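Local coordinates for protein succinate dehydrogenase subunit A (Mycolicibacterium smegmatis MC2 51, PDB 6LUM) that carries FAD as the flavoprotein subunit of succinate dehydrogenase and probably oxidises succinate to fumarate, passing the electrons on to the iron-sulfur subunit, at residues 101-105 against 133-139; 468-472 against 534-540. All coordinates share one frame; numbering follows the deposited sequence.

Contact 1: residues 101-105 against 133-139; sequences GMPFN and CYAADRT
Phe104 and Ala135 bring their CA atoms to 4.1 Å where two irregular loops meet, and one straight backbone bond ties the loops together, Asn105 N to Tyr134 O (3.1 Å, 169° at the hydrogen). The same carbonyl oxygen lies at the rim of the Phe104 ring, near its plane, with Tyr134 O 3.3 Å from Phe104 CD1. Further round that ring, Phe104 CE1 approaches Cys133 CB obliquely (3.9 Å). Met102 turns CG anti to the backbone N (chi1 -174°) and stays extended, which carries Met102 CE over one face of the Phe104 ring, toward its rim, and up to Ala135 CB (3.6 Å). Gly101, at positive phi just after helix 80-100, completes a Schellman motif, and an inverse gamma turn centred on Pro103 follows, closed by Phe104 N to Met102 O (2.9 Å). Asn105 CB rests on one face of the Tyr134 ring, 4.2 Å from the centroid, a CH-pi contact. Tyr134 CB points away from 101-105, and chi1 of 63° helps bring the ring back against Asn105; its hydroxyl bonds Asp113, and Arg115 makes a cation-pi contact with the ring. Arg165 of the neighbouring subunit B hydrogen-bonds Phe104 O through NE.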
# COMPACT_ATOMS: atom_id res chain seq x y z
N GLY D 101 -6.22 2.12 -22.45
CA GLY D 101 -6.85 0.83 -22.33
C GLY D 101 -7.87 0.56 -23.41
O GLY D 101 -8.73 -0.31 -23.23
N MET D 102 -7.79 1.26 -24.52
CA MET D 102 -9.00 0.97 -25.29
C MET D 102 -8.77 -0.21 -26.23
O MET D 102 -7.74 -0.27 -26.90
CB MET D 102 -9.44 2.18 -26.09
CG MET D 102 -10.76 1.97 -26.77
SD MET D 102 -11.19 3.24 -27.93
CE MET D 102 -12.17 2.28 -29.05
N PRO D 103 -9.71 -1.14 -26.31
CA PRO D 103 -9.53 -2.32 -27.16
C PRO D 103 -9.81 -2.10 -28.64
O PRO D 103 -10.84 -2.48 -29.17
CB PRO D 103 -10.52 -3.31 -26.55
CG PRO D 103 -11.57 -2.47 -26.02
CD PRO D 103 -10.90 -1.28 -25.46
N PHE D 104 -8.86 -1.49 -29.34
CA PHE D 104 -8.98 -1.38 -30.78
C PHE D 104 -8.81 -2.75 -31.43
O PHE D 104 -8.26 -3.68 -30.84
CB PHE D 104 -7.94 -0.42 -31.34
CG PHE D 104 -8.19 1.01 -31.01
CD1 PHE D 104 -9.06 1.76 -31.76
CD2 PHE D 104 -7.55 1.62 -29.96
CE1 PHE D 104 -9.29 3.07 -31.47
CE2 PHE D 104 -7.77 2.94 -29.67
CZ PHE D 104 -8.64 3.66 -30.43
N ASN D 105 -9.29 -2.87 -32.65
CA ASN D 105 -9.03 -4.07 -33.44
C ASN D 105 -7.62 -4.02 -33.99
O ASN D 105 -7.17 -2.98 -34.48
CB ASN D 105 -10.03 -4.20 -34.58
CG ASN D 105 -11.33 -4.80 -34.15
OD1 ASN D 105 -12.39 -4.27 -34.43
ND2 ASN D 105 -11.25 -5.92 -33.45
N CYS D 133 -10.02 4.22 -37.48
CA CYS D 133 -9.83 3.21 -36.46
C CYS D 133 -11.19 2.75 -35.95
O CYS D 133 -12.22 3.39 -36.17
CB CYS D 133 -9.01 3.76 -35.31
SG CYS D 133 -7.39 4.33 -35.77
N TYR D 134 -11.19 1.63 -35.24
CA TYR D 134 -12.43 1.11 -34.70
C TYR D 134 -12.09 0.06 -33.65
O TYR D 134 -10.94 -0.37 -33.53
CB TYR D 134 -13.34 0.53 -35.79
CG TYR D 134 -12.77 -0.65 -36.53
CD1 TYR D 134 -11.67 -0.52 -37.35
CD2 TYR D 134 -13.36 -1.90 -36.43
CE1 TYR D 134 -11.16 -1.59 -38.03
CE2 TYR D 134 -12.85 -2.98 -37.11
CZ TYR D 134 -11.75 -2.82 -37.91
OH TYR D 134 -11.25 -3.90 -38.59
N ALA D 135 -13.09 -0.33 -32.88
CA ALA D 135 -12.97 -1.37 -31.88
C ALA D 135 -13.82 -2.58 -32.19
O ALA D 135 -13.40 -3.71 -31.95
CB ALA D 135 -13.35 -0.83 -30.50
N ALA D 136 -15.02 -2.36 -32.70
CA ALA D 136 -15.95 -3.41 -33.05
C ALA D 136 -17.09 -2.75 -33.79
O ALA D 136 -16.91 -1.66 -34.34
CB ALA D 136 -16.45 -4.17 -31.82
N ASP D 137 -18.24 -3.40 -33.85
CA ASP D 137 -19.45 -2.67 -34.17
C ASP D 137 -19.81 -1.66 -33.08
O ASP D 137 -20.87 -1.03 -33.15
CB ASP D 137 -20.61 -3.64 -34.37
CG ASP D 137 -21.71 -3.06 -35.22
OD1 ASP D 137 -21.38 -2.39 -36.22
OD2 ASP D 137 -22.89 -3.27 -34.89
N ARG D 138 -18.96 -1.50 -32.05
CA ARG D 138 -19.24 -0.62 -30.92
C ARG D 138 -17.99 0.20 -30.59
O ARG D 138 -17.19 -0.14 -29.74
CB ARG D 138 -19.68 -1.44 -29.72
CG ARG D 138 -18.70 -2.53 -29.37
CD ARG D 138 -19.25 -3.58 -28.46
NE ARG D 138 -18.30 -4.68 -28.39
CZ ARG D 138 -18.25 -5.68 -29.26
NH1 ARG D 138 -19.11 -5.74 -30.26
NH2 ARG D 138 -17.34 -6.63 -29.11
N THR D 139 -17.83 1.34 -31.25
CA THR D 139 -16.66 2.15 -30.95
C THR D 139 -16.92 3.18 -29.86
O THR D 139 -16.09 3.35 -28.96
CB THR D 139 -16.17 2.85 -32.20
OG1 THR D 139 -16.20 1.93 -33.30
CG2 THR D 139 -14.76 3.34 -32.00

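Contact 2: residues 468-472 against 534-540; sequences VFRTE and GHAREDY
Arg470 and Arg537 run side by side in the same direction, CA atoms 4.8 Å apart, bridged by Glu538 N to Arg470 O (3.0 Å, 149° at the hydrogen) and, more weakly, by Arg470 N to Ala536 O (3.3 Å). Phe469 meets Glu538 at about a right angle: Glu538 CG comes obliquely to Phe469 CD2 (3.4 Å), so the aliphatic part of an acidic side chain packs on the aromatic one. Ala536 CB also approaches this ring, while helix 287-299 touches it through Val295 and Leu296. Arg470 is extended from CG to NE and passes His535, Arg470 CD lying 3.9 Å from His535 CD2, which also lies over one face of the guanidinium; the two planes are 65° apart. His535 NE2 makes a weak hydrogen bond to Ala525 O. At the other end Arg537 bends at chi3 (49°) and brings NH1 up to two neighbouring carboxylates. Glu472 OE1 lies in the guanidinium plane at its edge (3.7 Å from Arg537 NH1), Asp539 OD2 is 3.8 Å from Arg537 NH1, and Tyr540 CD2 sits over one face of the guanidinium. Both ion pairs are long, and the shared arginine probably offsets the repulsion between the carboxylates. Thr471 occupies the N-cap position of helix 472-488, but its side chain makes no capping bond. The arrangement is a single parallel beta bridge between two loops, extended by a salt-bridge network into the first turn of a helix, in the C-terminal part of the flavoprotein, of the fumarate reductase type.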
# COMPACT_ATOMS: atom_id res chain seq x y z
N VAL D 468 -35.23 18.78 -44.05
CA VAL D 468 -34.24 18.66 -45.12
C VAL D 468 -34.38 19.75 -46.18
O VAL D 468 -33.38 20.32 -46.62
CB VAL D 468 -34.31 17.27 -45.76
CG1 VAL D 468 -33.48 17.23 -47.01
CG2 VAL D 468 -33.82 16.23 -44.79
N PHE D 469 -35.60 20.06 -46.59
CA PHE D 469 -35.85 21.13 -47.54
C PHE D 469 -36.66 22.24 -46.88
O PHE D 469 -37.71 21.97 -46.29
CB PHE D 469 -36.58 20.62 -48.78
CG PHE D 469 -35.66 20.19 -49.88
CD1 PHE D 469 -35.62 18.87 -50.29
CD2 PHE D 469 -34.82 21.10 -50.50
CE1 PHE D 469 -34.76 18.47 -51.30
CE2 PHE D 469 -33.97 20.70 -51.51
CZ PHE D 469 -33.94 19.39 -51.91
N ARG D 470 -36.17 23.47 -46.98
CA ARG D 470 -36.78 24.61 -46.32
C ARG D 470 -37.17 25.64 -47.36
O ARG D 470 -36.56 25.73 -48.42
CB ARG D 470 -35.82 25.23 -45.31
CG ARG D 470 -35.23 24.22 -44.37
CD ARG D 470 -34.06 24.76 -43.62
NE ARG D 470 -33.18 23.68 -43.20
CZ ARG D 470 -32.55 23.66 -42.04
NH1 ARG D 470 -32.71 24.64 -41.18
NH2 ARG D 470 -31.77 22.64 -41.73
N THR D 471 -38.22 26.40 -47.06
CA THR D 471 -38.70 27.46 -47.92
C THR D 471 -39.07 28.65 -47.05
O THR D 471 -39.18 28.53 -45.82
CB THR D 471 -39.90 26.96 -48.75
OG1 THR D 471 -39.59 25.68 -49.30
CG2 THR D 471 -40.19 27.90 -49.90
N GLU D 472 -39.28 29.81 -47.66
CA GLU D 472 -39.65 30.97 -46.87
C GLU D 472 -41.03 30.80 -46.26
O GLU D 472 -41.24 31.12 -45.09
CB GLU D 472 -39.59 32.23 -47.72
CG GLU D 472 -39.89 33.49 -46.92
CD GLU D 472 -39.14 34.69 -47.43
OE1 GLU D 472 -38.07 34.52 -48.04
OE2 GLU D 472 -39.62 35.82 -47.20
N GLY D 534 -25.65 21.36 -44.77
CA GLY D 534 -26.88 20.78 -44.27
C GLY D 534 -28.11 21.64 -44.48
O GLY D 534 -29.22 21.12 -44.50
N HIS D 535 -27.92 22.95 -44.65
CA HIS D 535 -29.03 23.88 -44.83
C HIS D 535 -29.30 24.05 -46.31
O HIS D 535 -28.53 24.69 -47.02
CB HIS D 535 -28.70 25.21 -44.16
CG HIS D 535 -29.60 26.33 -44.57
ND1 HIS D 535 -29.31 27.16 -45.63
CD2 HIS D 535 -30.77 26.76 -44.06
CE1 HIS D 535 -30.27 28.05 -45.76
NE2 HIS D 535 -31.17 27.83 -44.82
N ALA D 536 -30.40 23.47 -46.79
CA ALA D 536 -30.82 23.62 -48.17
C ALA D 536 -32.11 24.42 -48.22
O ALA D 536 -32.97 24.28 -47.35
CB ALA D 536 -31.04 22.26 -48.82
N ARG D 537 -32.24 25.25 -49.25
CA ARG D 537 -33.43 26.07 -49.41
C ARG D 537 -33.88 26.00 -50.86
O ARG D 537 -33.10 26.33 -51.76
CB ARG D 537 -33.18 27.51 -48.99
CG ARG D 537 -33.20 27.69 -47.50
CD ARG D 537 -33.40 29.13 -47.11
NE ARG D 537 -34.52 29.74 -47.81
CZ ARG D 537 -35.08 30.88 -47.43
NH1 ARG D 537 -36.09 31.38 -48.13
NH2 ARG D 537 -34.64 31.52 -46.37
N GLU D 538 -35.12 25.58 -51.08
CA GLU D 538 -35.68 25.53 -52.43
C GLU D 538 -35.86 26.92 -53.02
O GLU D 538 -36.02 27.03 -54.24
CB GLU D 538 -37.02 24.81 -52.42
CG GLU D 538 -36.99 23.44 -51.79
CD GLU D 538 -38.35 22.79 -51.78
OE1 GLU D 538 -39.04 22.85 -50.74
OE2 GLU D 538 -38.74 22.21 -52.82
N ASP D 539 -35.85 27.96 -52.20
CA ASP D 539 -36.04 29.30 -52.73
C ASP D 539 -34.76 29.85 -53.35
O ASP D 539 -34.82 30.61 -54.33
CB ASP D 539 -36.54 30.23 -51.63
CG ASP D 539 -37.37 31.37 -52.16
OD1 ASP D 539 -37.37 31.59 -53.38
OD2 ASP D 539 -38.03 32.05 -51.35
N TYR D 540 -33.60 29.48 -52.81
CA TYR D 540 -32.31 29.96 -53.31
C TYR D 540 -31.35 28.78 -53.36
O TYR D 540 -30.51 28.60 -52.46
CB TYR D 540 -31.76 31.08 -52.43
CG TYR D 540 -32.76 32.17 -52.18
CD1 TYR D 540 -33.11 33.05 -53.18
CD2 TYR D 540 -33.35 32.32 -50.94
CE1 TYR D 540 -34.03 34.05 -52.96
CE2 TYR D 540 -34.26 33.32 -50.71
CZ TYR D 540 -34.60 34.18 -51.72
OH TYR D 540 -35.51 35.18 -51.49

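Overall arrangement
Contact 1 is complete in the sequence before contact 2 begins, and the two are far apart in the fold: their centres are 38 Å apart and their nearest atoms about 24 Å. Contact 1 belongs to the FAD-binding domain, and the side chain of Thr139 comes to about 7 Å from the bound FAD. Its loops themselves take part in the interface with subunit B, while Thr139 is near the flavin cofactor. Contact 2 lies in the C-terminal part of the flavoprotein, where the segments 468-472 and 534-540 pack against helices 287-299 and 503-527 of their own chain, and no other protein chain touches them.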